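Local coordinates for DUF3224 domain-containing protein (Shewanella oneidensis, PDB 2OOJ) that is of unknown function but folds as an antiparallel beta-barrel of the DUF3224 family, probably related to allene oxide cyclase, at residues G9-A20 against R32-Y40; L74-H85 against L98-L109. All coordinates share one frame; numbering follows the deposited sequence.

Interaction 1: residues G9-A20 against R32-Y40; sequences GKFDVKLTPENA and RMALDKTFY
Asn19 O is gripped by two nitrogens of Arg32: NH2 at 2.8 Å and NE at 3.1 Å, which reach it from the same face of its carbonyl plane while the oxygen stays near the guanidinium plane. A bend at chi3 (60°) turns the guanidinium back toward Glu18 and Asn19, where Glu18 CB covers one face of it at 3.6 Å from Arg32 CZ. Glu18 OE1 lies 3.1 Å from Arg32 NH1 but well out of the guanidinium plane, a salt bridge of charge alone; NH1 has a second carboxylate in Glu50. Further along, Lys14 N meets Asp36 O at 2.8 Å in a nearly straight bond (171°), one of a regular series between the strands. Water 1 bridges Lys14 O, Thr16 OG1 and Asp36 OD2, the last also bonded to Tyr21 of the second subunit. On the face carrying Phe11, Val13 and Leu15, Lys37 CG runs alongside Val13 CG2 (3.6 Å) before NZ reaches Glu68. Phe11 CB touches Phe39 CD2 at 3.7 Å, the two rings inclined at 33°. With its alternating faces and paired backbone bonds, this is an antiparallel beta hairpin of a curled sheet.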
loop_
_atom_site.group_PDB
_atom_site.type_symbol
_atom_site.label_atom_id
_atom_site.label_comp_id
_atom_site.label_asym_id
_atom_site.label_seq_id
_atom_site.Cartn_x
_atom_site.Cartn_y
_atom_site.Cartn_z
ATOM N N GLY B 9 -14.237 -13.187 12.592
ATOM C CA GLY B 9 -15.473 -13.298 11.820
ATOM C C GLY B 9 -15.213 -13.471 10.341
ATOM O O GLY B 9 -14.072 -13.390 9.913
ATOM N N LYS B 10 -16.275 -13.722 9.582
ATOM C CA LYS B 10 -16.178 -13.972 8.144
ATOM C C LYS B 10 -16.162 -12.655 7.381
ATOM O O LYS B 10 -16.684 -11.662 7.838
ATOM C CB LYS B 10 -17.382 -14.798 7.687
ATOM C CG LYS B 10 -17.473 -16.123 8.421
ATOM C CD LYS B 10 -18.563 -17.041 7.869
ATOM C CE LYS B 10 -18.357 -18.448 8.464
ATOM N NZ LYS B 10 -19.381 -19.449 8.016
ATOM N N PHE B 11 -15.525 -12.632 6.229
ATOM C CA PHE B 11 -15.797 -11.587 5.257
ATOM C C PHE B 11 -15.762 -12.142 3.825
ATOM O O PHE B 11 -15.128 -13.146 3.572
ATOM C CB PHE B 11 -14.848 -10.402 5.413
ATOM C CG PHE B 11 -13.446 -10.675 4.999
ATOM C CD1 PHE B 11 -12.536 -11.224 5.882
ATOM C CD2 PHE B 11 -13.013 -10.360 3.720
ATOM C CE1 PHE B 11 -11.226 -11.436 5.495
ATOM C CE2 PHE B 11 -11.706 -10.599 3.303
ATOM C CZ PHE B 11 -10.808 -11.129 4.185
ATOM N N ASP B 12 -16.481 -11.489 2.917
ATOM C CA ASP B 12 -16.413 -11.801 1.484
ATOM C C ASP B 12 -15.906 -10.572 0.776
ATOM O O ASP B 12 -16.135 -9.488 1.231
ATOM C CB ASP B 12 -17.818 -12.173 0.984
ATOM C CG ASP B 12 -18.393 -13.354 1.741
ATOM O OD1 ASP B 12 -17.597 -14.236 2.198
ATOM O OD2 ASP B 12 -19.621 -13.380 1.898
ATOM N N VAL B 13 -15.173 -10.752 -0.304
ATOM C CA VAL B 13 -14.680 -9.639 -1.093
ATOM C C VAL B 13 -14.966 -9.883 -2.565
ATOM O O VAL B 13 -14.900 -11.018 -3.020
ATOM C CB VAL B 13 -13.172 -9.390 -0.868
ATOM C CG1 VAL B 13 -12.394 -10.624 -1.170
ATOM C CG2 VAL B 13 -12.705 -8.202 -1.718
ATOM N N LYS B 14 -15.336 -8.812 -3.270
ATOM C CA LYS B 14 -15.445 -8.795 -4.726
ATOM C C LYS B 14 -14.420 -7.837 -5.294
ATOM O O LYS B 14 -14.406 -6.662 -4.931
ATOM C CB LYS B 14 -16.819 -8.310 -5.139
ATOM C CG LYS B 14 -17.087 -8.382 -6.651
ATOM C CD LYS B 14 -18.278 -7.480 -7.003
ATOM C CE LYS B 14 -18.671 -7.582 -8.473
ATOM N NZ LYS B 14 -19.907 -6.794 -8.770
ATOM N N LEU B 15 -13.598 -8.342 -6.218
ATOM C CA LEU B 15 -12.545 -7.561 -6.862
ATOM C C LEU B 15 -12.943 -7.322 -8.295
ATOM O O LEU B 15 -13.163 -8.286 -9.040
ATOM C CB LEU B 15 -11.232 -8.331 -6.837
ATOM C CG LEU B 15 -10.634 -8.701 -5.473
ATOM C CD1 LEU B 15 -9.348 -9.457 -5.704
ATOM C CD2 LEU B 15 -10.357 -7.481 -4.675
ATOM N N THR B 16 -13.106 -6.054 -8.671
ATOM C CA THR B 16 -13.459 -5.682 -10.025
ATOM C C THR B 16 -12.264 -5.054 -10.733
ATOM O O THR B 16 -11.777 -4.005 -10.297
ATOM C CB THR B 16 -14.571 -4.688 -10.017
ATOM O OG1 THR B 16 -15.682 -5.261 -9.303
ATOM C CG2 THR B 16 -14.964 -4.318 -11.457
ATOM N N PRO B 17 -11.785 -5.688 -11.831
ATOM C CA PRO B 17 -10.633 -5.162 -12.496
ATOM C C PRO B 17 -10.854 -3.764 -13.019
ATOM O O PRO B 17 -11.954 -3.418 -13.499
ATOM C CB PRO B 17 -10.412 -6.163 -13.641
ATOM C CG PRO B 17 -11.003 -7.400 -13.161
ATOM C CD PRO B 17 -12.230 -6.933 -12.482
ATOM N N GLU B 18 -9.814 -2.944 -12.900
ATOM C CA GLU B 18 -9.804 -1.608 -13.462
ATOM C C GLU B 18 -8.499 -1.435 -14.259
ATOM O O GLU B 18 -7.572 -2.254 -14.167
ATOM C CB GLU B 18 -9.887 -0.548 -12.357
ATOM C CG GLU B 18 -11.079 -0.668 -11.460
ATOM C CD GLU B 18 -11.004 0.280 -10.231
ATOM O OE1 GLU B 18 -10.014 0.229 -9.463
ATOM O OE2 GLU B 18 -11.924 1.092 -10.046
ATOM N N ASN B 19 -8.404 -0.338 -14.989
ATOM C CA ASN B 19 -7.229 -0.084 -15.816
ATOM C C ASN B 19 -6.086 0.533 -15.002
ATOM O O ASN B 19 -6.214 1.639 -14.479
ATOM C CB ASN B 19 -7.622 0.819 -16.988
ATOM C CG ASN B 19 -6.521 0.930 -18.027
ATOM O OD1 ASN B 19 -5.890 1.978 -18.166
ATOM N ND2 ASN B 19 -6.257 -0.172 -18.734
ATOM N N ALA B 20 -4.977 -0.188 -14.884
ATOM C CA ALA B 20 -3.789 0.358 -14.247
ATOM C C ALA B 20 -3.102 1.385 -15.134
ATOM O O ALA B 20 -2.933 1.176 -16.342
ATOM C CB ALA B 20 -2.823 -0.760 -13.903
ATOM N N ARG B 32 -4.886 -2.829 -11.024
ATOM C CA ARG B 32 -5.683 -1.989 -10.175
ATOM C C ARG B 32 -7.046 -2.645 -10.116
ATOM O O ARG B 32 -7.571 -3.040 -11.140
ATOM C CB ARG B 32 -5.823 -0.575 -10.734
ATOM C CG ARG B 32 -6.662 0.312 -9.815
ATOM C CD ARG B 32 -6.525 1.738 -10.161
ATOM N NE ARG B 32 -6.951 2.025 -11.532
ATOM C CZ ARG B 32 -8.126 2.543 -11.865
ATOM N NH1 ARG B 32 -9.027 2.822 -10.946
ATOM N NH2 ARG B 32 -8.405 2.790 -13.148
HETATM N N MSE B 33 -7.624 -2.688 -8.927
HETATM C CA MSE B 33 -8.936 -3.253 -8.765
HETATM C C MSE B 33 -9.775 -2.462 -7.807
HETATM O O MSE B 33 -9.272 -1.757 -6.929
HETATM C CB MSE B 33 -8.807 -4.693 -8.321
HETATM C CG MSE B 33 -8.214 -5.534 -9.413
HETATM SE SE MSE B 33 -9.021 -7.230 -9.487
HETATM C CE MSE B 33 -7.919 -8.061 -8.283
ATOM N N ALA B 34 -11.075 -2.528 -8.035
ATOM C CA ALA B 34 -12.025 -1.957 -7.117
ATOM C C ALA B 34 -12.356 -3.038 -6.134
ATOM O O ALA B 34 -12.501 -4.208 -6.499
ATOM C CB ALA B 34 -13.297 -1.497 -7.838
ATOM N N LEU B 35 -12.507 -2.639 -4.877
ATOM C CA LEU B 35 -12.771 -3.591 -3.812
ATOM C C LEU B 35 -14.132 -3.299 -3.229
ATOM O O LEU B 35 -14.400 -2.160 -2.857
ATOM C CB LEU B 35 -11.759 -3.435 -2.678
ATOM C CG LEU B 35 -10.264 -3.674 -2.834
ATOM C CD1 LEU B 35 -9.644 -3.565 -1.434
ATOM C CD2 LEU B 35 -10.010 -5.024 -3.469
ATOM N N ASP B 36 -14.949 -4.331 -3.081
ATOM C CA ASP B 36 -16.229 -4.251 -2.361
ATOM C C ASP B 36 -16.253 -5.423 -1.382
ATOM O O ASP B 36 -16.188 -6.563 -1.793
ATOM C CB ASP B 36 -17.444 -4.321 -3.310
ATOM C CG ASP B 36 -17.622 -3.043 -4.133
ATOM O OD1 ASP B 36 -18.133 -2.045 -3.606
ATOM O OD2 ASP B 36 -17.203 -3.016 -5.303
ATOM N N LYS B 37 -16.307 -5.137 -0.088
ATOM C CA LYS B 37 -16.275 -6.178 0.936
ATOM C C LYS B 37 -17.453 -6.074 1.885
ATOM O O LYS B 37 -18.029 -4.995 2.069
ATOM C CB LYS B 37 -15.036 -6.091 1.821
ATOM C CG LYS B 37 -13.720 -6.248 1.176
ATOM C CD LYS B 37 -12.675 -6.520 2.310
ATOM C CE LYS B 37 -11.273 -6.335 1.806
ATOM N NZ LYS B 37 -10.285 -6.317 2.924
ATOM N N THR B 38 -17.800 -7.226 2.447
ATOM C CA THR B 38 -18.757 -7.335 3.527
ATOM C C THR B 38 -18.127 -8.118 4.662
ATOM O O THR B 38 -17.621 -9.192 4.455
ATOM C CB THR B 38 -20.057 -8.046 3.102
ATOM O OG1 THR B 38 -20.601 -7.384 1.955
ATOM C CG2 THR B 38 -21.086 -8.032 4.270
ATOM N N PHE B 39 -18.198 -7.541 5.863
ATOM C CA PHE B 39 -17.753 -8.170 7.100
ATOM C C PHE B 39 -18.969 -8.603 7.896
ATOM O O PHE B 39 -19.964 -7.891 7.919
ATOM C CB PHE B 39 -16.963 -7.168 7.944
ATOM C CG PHE B 39 -15.678 -6.740 7.315
ATOM C CD1 PHE B 39 -15.644 -5.657 6.443
ATOM C CD2 PHE B 39 -14.496 -7.396 7.605
ATOM C CE1 PHE B 39 -14.442 -5.248 5.853
ATOM C CE2 PHE B 39 -13.297 -6.989 7.039
ATOM C CZ PHE B 39 -13.272 -5.906 6.161
ATOM N N TYR B 40 -18.866 -9.738 8.577
ATOM C CA TYR B 40 -19.962 -10.340 9.329
ATOM C C TYR B 40 -19.493 -10.571 10.740
ATOM O O TYR B 40 -18.295 -10.789 10.982
ATOM C CB TYR B 40 -20.310 -11.711 8.715
ATOM C CG TYR B 40 -20.857 -11.618 7.317
ATOM C CD1 TYR B 40 -22.191 -11.305 7.091
ATOM C CD2 TYR B 40 -20.035 -11.826 6.208
ATOM C CE1 TYR B 40 -22.692 -11.210 5.795
ATOM C CE2 TYR B 40 -20.520 -11.718 4.924
ATOM C CZ TYR B 40 -21.855 -11.417 4.721
ATOM O OH TYR B 40 -22.340 -11.295 3.442
HETATM O O HOH W 1 -15.571 -4.762 -6.727
HETATM O O HOH W 2 -5.880 -3.975 -13.516
#

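Interaction 2: residues L74-H85 against L98-L109; sequences LCGRQGSFVLQH and LEVVPHSGAGEL
Leu98 lays CD1 over the centre of the His85 ring, 3.3 Å from the centroid and 6° off its normal, a CH-pi contact. The ring is fixed on both nitrogens, ND1 by Tyr64 and NE2 by Glu68. Val100 CG2 meets Phe81 CD2, and Leu109 CD1 lies at the edge of the Phe81 ring, 3.8 Å from Phe81 CD1. Phe81 CG sits between backbone N and carbonyl carbon (chi1 53°), which points the ring inward to Leu43 and Leu112. Val82 CG1 lies beside Val101 CG2. Strand 93-107 breaks here into the type II turn Val101-Ser104, and Ser104 OG takes the place of a backbone acceptor: it donates to Val101 O (2.6 Å), in the carbonyl plane on a lone pair, and accepts from Val82 N at 3.0 Å, almost straight at 169°. Replacing Ser104 with an alanine would probably leave the buried Val82 N without its acceptor and the turn with one bond fewer. Pairing resumes at Ser80 and Ala106, where Ala106 O takes Ser80 N and Leu109 N from opposite faces. At the far end, Glu108 OE1 accepts from Gln78 N (2.9 Å), and Glu108 N returns a bond to Gln78 O. Side-chain oxygens thus accept hydrogen bonds from backbone N-H groups where regular strand pairing lapses, while leucine, valine and phenylalanine side chains pack together beside the polar His85.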
loop_
_atom_site.group_PDB
_atom_site.type_symbol
_atom_site.label_atom_id
_atom_site.label_comp_id
_atom_site.label_asym_id
_atom_site.label_seq_id
_atom_site.Cartn_x
_atom_site.Cartn_y
_atom_site.Cartn_z
ATOM N N LEU B 74 -18.997 -2.092 14.979
ATOM C CA LEU B 74 -17.974 -2.880 15.634
ATOM C C LEU B 74 -18.397 -3.073 17.073
ATOM O O LEU B 74 -18.462 -2.113 17.851
ATOM C CB LEU B 74 -16.624 -2.153 15.564
ATOM C CG LEU B 74 -15.413 -2.854 16.197
ATOM C CD1 LEU B 74 -15.162 -4.260 15.557
ATOM C CD2 LEU B 74 -14.235 -1.884 16.044
ATOM N N CYS B 75 -18.630 -4.324 17.458
ATOM C CA CYS B 75 -19.213 -4.637 18.767
ATOM C C CYS B 75 -20.419 -3.782 19.068
ATOM O O CYS B 75 -20.544 -3.199 20.163
ATOM C CB CYS B 75 -18.181 -4.476 19.864
ATOM S SG CYS B 75 -16.824 -5.592 19.719
ATOM N N GLY B 76 -21.289 -3.666 18.084
ATOM C CA GLY B 76 -22.543 -2.975 18.245
ATOM C C GLY B 76 -22.513 -1.480 18.017
ATOM O O GLY B 76 -23.572 -0.865 17.891
ATOM N N ARG B 77 -21.325 -0.885 17.919
ATOM C CA ARG B 77 -21.230 0.555 17.797
ATOM C C ARG B 77 -21.020 0.978 16.370
ATOM O O ARG B 77 -20.132 0.470 15.708
ATOM C CB ARG B 77 -20.077 1.066 18.637
ATOM C CG ARG B 77 -20.288 0.881 20.113
ATOM C CD ARG B 77 -19.020 1.185 20.846
ATOM N NE ARG B 77 -18.746 2.615 20.935
ATOM C CZ ARG B 77 -17.553 3.146 21.199
ATOM N NH1 ARG B 77 -16.485 2.375 21.375
ATOM N NH2 ARG B 77 -17.428 4.469 21.271
ATOM N N GLN B 78 -21.823 1.930 15.917
ATOM C CA GLN B 78 -21.877 2.327 14.517
ATOM C C GLN B 78 -20.827 3.390 14.204
ATOM O O GLN B 78 -20.690 4.399 14.900
ATOM C CB GLN B 78 -23.267 2.885 14.190
ATOM C CG GLN B 78 -23.430 3.515 12.789
ATOM C CD GLN B 78 -23.413 2.482 11.673
ATOM O OE1 GLN B 78 -23.932 1.376 11.836
ATOM N NE2 GLN B 78 -22.834 2.849 10.522
ATOM N N GLY B 79 -20.069 3.179 13.143
ATOM C CA GLY B 79 -19.129 4.209 12.734
ATOM C C GLY B 79 -18.511 3.892 11.403
ATOM O O GLY B 79 -19.068 3.122 10.599
ATOM N N SER B 80 -17.335 4.455 11.191
ATOM C CA SER B 80 -16.543 4.151 10.034
ATOM C C SER B 80 -15.056 4.214 10.416
ATOM O O SER B 80 -14.684 4.831 11.403
ATOM C CB SER B 80 -16.875 5.166 8.935
ATOM O OG SER B 80 -16.704 6.511 9.377
ATOM N N PHE B 81 -14.225 3.620 9.582
ATOM C CA PHE B 81 -12.789 3.802 9.651
ATOM C C PHE B 81 -12.188 3.379 8.318
ATOM O O PHE B 81 -12.871 2.763 7.479
ATOM C CB PHE B 81 -12.206 2.998 10.824
ATOM C CG PHE B 81 -12.580 1.555 10.809
ATOM C CD1 PHE B 81 -13.767 1.129 11.367
ATOM C CD2 PHE B 81 -11.735 0.614 10.230
ATOM C CE1 PHE B 81 -14.123 -0.218 11.344
ATOM C CE2 PHE B 81 -12.065 -0.716 10.224
ATOM C CZ PHE B 81 -13.276 -1.133 10.778
ATOM N N VAL B 82 -10.908 3.695 8.142
ATOM C CA VAL B 82 -10.159 3.268 6.951
ATOM C C VAL B 82 -9.148 2.198 7.300
ATOM O O VAL B 82 -8.431 2.328 8.280
ATOM C CB VAL B 82 -9.442 4.466 6.270
ATOM C CG1 VAL B 82 -8.437 4.010 5.114
ATOM C CG2 VAL B 82 -10.509 5.419 5.702
ATOM N N LEU B 83 -9.092 1.161 6.460
ATOM C CA LEU B 83 -8.054 0.147 6.529
ATOM C C LEU B 83 -7.033 0.307 5.391
ATOM O O LEU B 83 -7.402 0.583 4.272
ATOM C CB LEU B 83 -8.667 -1.241 6.473
ATOM C CG LEU B 83 -9.419 -1.786 7.693
ATOM C CD1 LEU B 83 -10.213 -3.029 7.315
ATOM C CD2 LEU B 83 -8.411 -2.072 8.806
ATOM N N GLN B 84 -5.752 0.126 5.723
ATOM C CA GLN B 84 -4.630 0.304 4.800
ATOM C C GLN B 84 -3.796 -0.917 4.823
ATOM O O GLN B 84 -3.403 -1.367 5.912
ATOM C CB GLN B 84 -3.805 1.532 5.195
ATOM C CG GLN B 84 -2.698 1.904 4.144
ATOM C CD GLN B 84 -2.113 3.273 4.405
ATOM O OE1 GLN B 84 -2.828 4.276 4.366
ATOM N NE2 GLN B 84 -0.806 3.333 4.625
ATOM N N HIS B 85 -3.602 -1.507 3.634
ATOM C CA HIS B 85 -2.926 -2.776 3.455
ATOM C C HIS B 85 -1.570 -2.652 2.740
ATOM O O HIS B 85 -1.419 -1.940 1.751
ATOM C CB HIS B 85 -3.730 -3.733 2.544
ATOM C CG HIS B 85 -5.184 -3.881 2.869
ATOM N ND1 HIS B 85 -5.792 -5.116 2.890
ATOM C CD2 HIS B 85 -6.170 -2.974 3.079
ATOM C CE1 HIS B 85 -7.087 -4.962 3.108
ATOM N NE2 HIS B 85 -7.340 -3.672 3.247
ATOM N N LEU B 98 -1.784 -4.710 7.961
ATOM C CA LEU B 98 -3.108 -4.177 7.724
ATOM C C LEU B 98 -3.504 -3.457 9.006
ATOM O O LEU B 98 -3.605 -4.084 10.057
ATOM C CB LEU B 98 -4.039 -5.296 7.455
ATOM C CG LEU B 98 -5.527 -5.065 7.247
ATOM C CD1 LEU B 98 -5.824 -3.990 6.257
ATOM C CD2 LEU B 98 -6.178 -6.418 6.804
ATOM N N GLU B 99 -3.652 -2.140 8.904
ATOM C CA GLU B 99 -3.937 -1.313 10.093
ATOM C C GLU B 99 -5.036 -0.309 9.814
ATOM O O GLU B 99 -5.271 0.085 8.676
ATOM C CB GLU B 99 -2.675 -0.628 10.595
ATOM C CG GLU B 99 -2.233 0.558 9.846
ATOM C CD GLU B 99 -1.043 1.241 10.505
ATOM O OE1 GLU B 99 0.059 0.706 10.378
ATOM O OE2 GLU B 99 -1.208 2.314 11.128
ATOM N N VAL B 100 -5.693 0.116 10.888
ATOM C CA VAL B 100 -6.613 1.250 10.834
ATOM C C VAL B 100 -5.755 2.518 10.700
ATOM O O VAL B 100 -4.819 2.688 11.436
ATOM C CB VAL B 100 -7.469 1.343 12.117
ATOM C CG1 VAL B 100 -8.174 2.646 12.182
ATOM C CG2 VAL B 100 -8.497 0.189 12.172
ATOM N N VAL B 101 -6.099 3.401 9.762
ATOM C CA VAL B 101 -5.376 4.627 9.581
ATOM C C VAL B 101 -5.744 5.484 10.780
ATOM O O VAL B 101 -6.930 5.728 11.014
ATOM C CB VAL B 101 -5.712 5.336 8.272
ATOM C CG1 VAL B 101 -4.953 6.650 8.142
ATOM C CG2 VAL B 101 -5.327 4.427 7.064
ATOM N N PRO B 102 -4.735 5.951 11.508
ATOM C CA PRO B 102 -4.975 6.794 12.712
ATOM C C PRO B 102 -5.847 7.983 12.450
ATOM O O PRO B 102 -5.606 8.723 11.506
ATOM C CB PRO B 102 -3.573 7.224 13.118
ATOM C CG PRO B 102 -2.708 6.066 12.637
ATOM C CD PRO B 102 -3.290 5.720 11.308
ATOM N N HIS B 103 -6.813 8.187 13.347
ATOM C CA HIS B 103 -7.795 9.264 13.272
ATOM C C HIS B 103 -8.797 9.125 12.117
ATOM O O HIS B 103 -9.581 10.064 11.856
ATOM C CB HIS B 103 -7.103 10.645 13.285
ATOM C CG HIS B 103 -6.256 10.889 14.495
ATOM N ND1 HIS B 103 -4.889 11.024 14.430
ATOM C CD2 HIS B 103 -6.584 11.047 15.796
ATOM C CE1 HIS B 103 -4.406 11.220 15.643
ATOM N NE2 HIS B 103 -5.417 11.252 16.489
ATOM N N SER B 104 -8.821 7.963 11.423
ATOM C CA SER B 104 -9.845 7.713 10.425
ATOM C C SER B 104 -11.169 7.284 11.041
ATOM O O SER B 104 -12.185 7.289 10.343
ATOM C CB SER B 104 -9.422 6.653 9.384
ATOM O OG SER B 104 -9.262 5.341 9.961
ATOM N N GLY B 105 -11.143 6.884 12.313
ATOM C CA GLY B 105 -12.331 6.419 13.027
ATOM C C GLY B 105 -13.318 7.562 13.164
ATOM O O GLY B 105 -12.931 8.666 13.566
ATOM N N ALA B 106 -14.586 7.285 12.848
ATOM C CA ALA B 106 -15.654 8.287 12.956
ATOM C C ALA B 106 -16.917 7.710 13.577
ATOM O O ALA B 106 -17.079 6.481 13.692
ATOM C CB ALA B 106 -15.957 8.868 11.588
ATOM N N GLY B 107 -17.836 8.615 13.941
ATOM C CA GLY B 107 -19.037 8.252 14.667
ATOM C C GLY B 107 -18.694 7.655 16.009
ATOM O O GLY B 107 -17.839 8.176 16.735
ATOM N N GLU B 108 -19.309 6.518 16.330
ATOM C CA GLU B 108 -19.035 5.865 17.593
ATOM C C GLU B 108 -17.713 5.103 17.568
ATOM O O GLU B 108 -17.297 4.547 18.596
ATOM C CB GLU B 108 -20.167 4.911 17.987
ATOM C CG GLU B 108 -21.537 5.521 18.074
ATOM C CD GLU B 108 -22.527 4.568 18.691
ATOM O OE1 GLU B 108 -22.896 3.569 18.036
ATOM O OE2 GLU B 108 -22.942 4.813 19.835
ATOM N N LEU B 109 -17.059 5.056 16.405
ATOM C CA LEU B 109 -15.724 4.452 16.288
ATOM C C LEU B 109 -14.633 5.525 16.253
ATOM O O LEU B 109 -13.478 5.260 15.937
ATOM C CB LEU B 109 -15.640 3.487 15.094
ATOM C CG LEU B 109 -16.723 2.406 15.066
ATOM C CD1 LEU B 109 -16.591 1.507 13.830
ATOM C CD2 LEU B 109 -16.768 1.562 16.327
HETATM O O HOH W 3 -24.598 1.874 17.510
HETATM O O HOH W 4 -14.182 7.123 8.556
#

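In the fold
Interaction 1 closes before interaction 2 opens along the chain, and each is an antiparallel beta hairpin: strands 5-18 and 29-39 in the first, strands 77-90 and 93-107 in the second. Their centres lie about 18 Å apart in one curled sheet, with strands 43-55 and 62-71 between them. The two nevertheless touch inside, where Lys37 NZ comes within 3.5 Å of His85 CE1; both residues share Glu68 as a polar partner, by salt bridge and hydrogen bond respectively. Strand 112-121 faces both, Met116 meeting Phe39 and Leu98. Each hairpin also reaches the second subunit, consistent with a barrel whose strands build both an interior and a dimer interface.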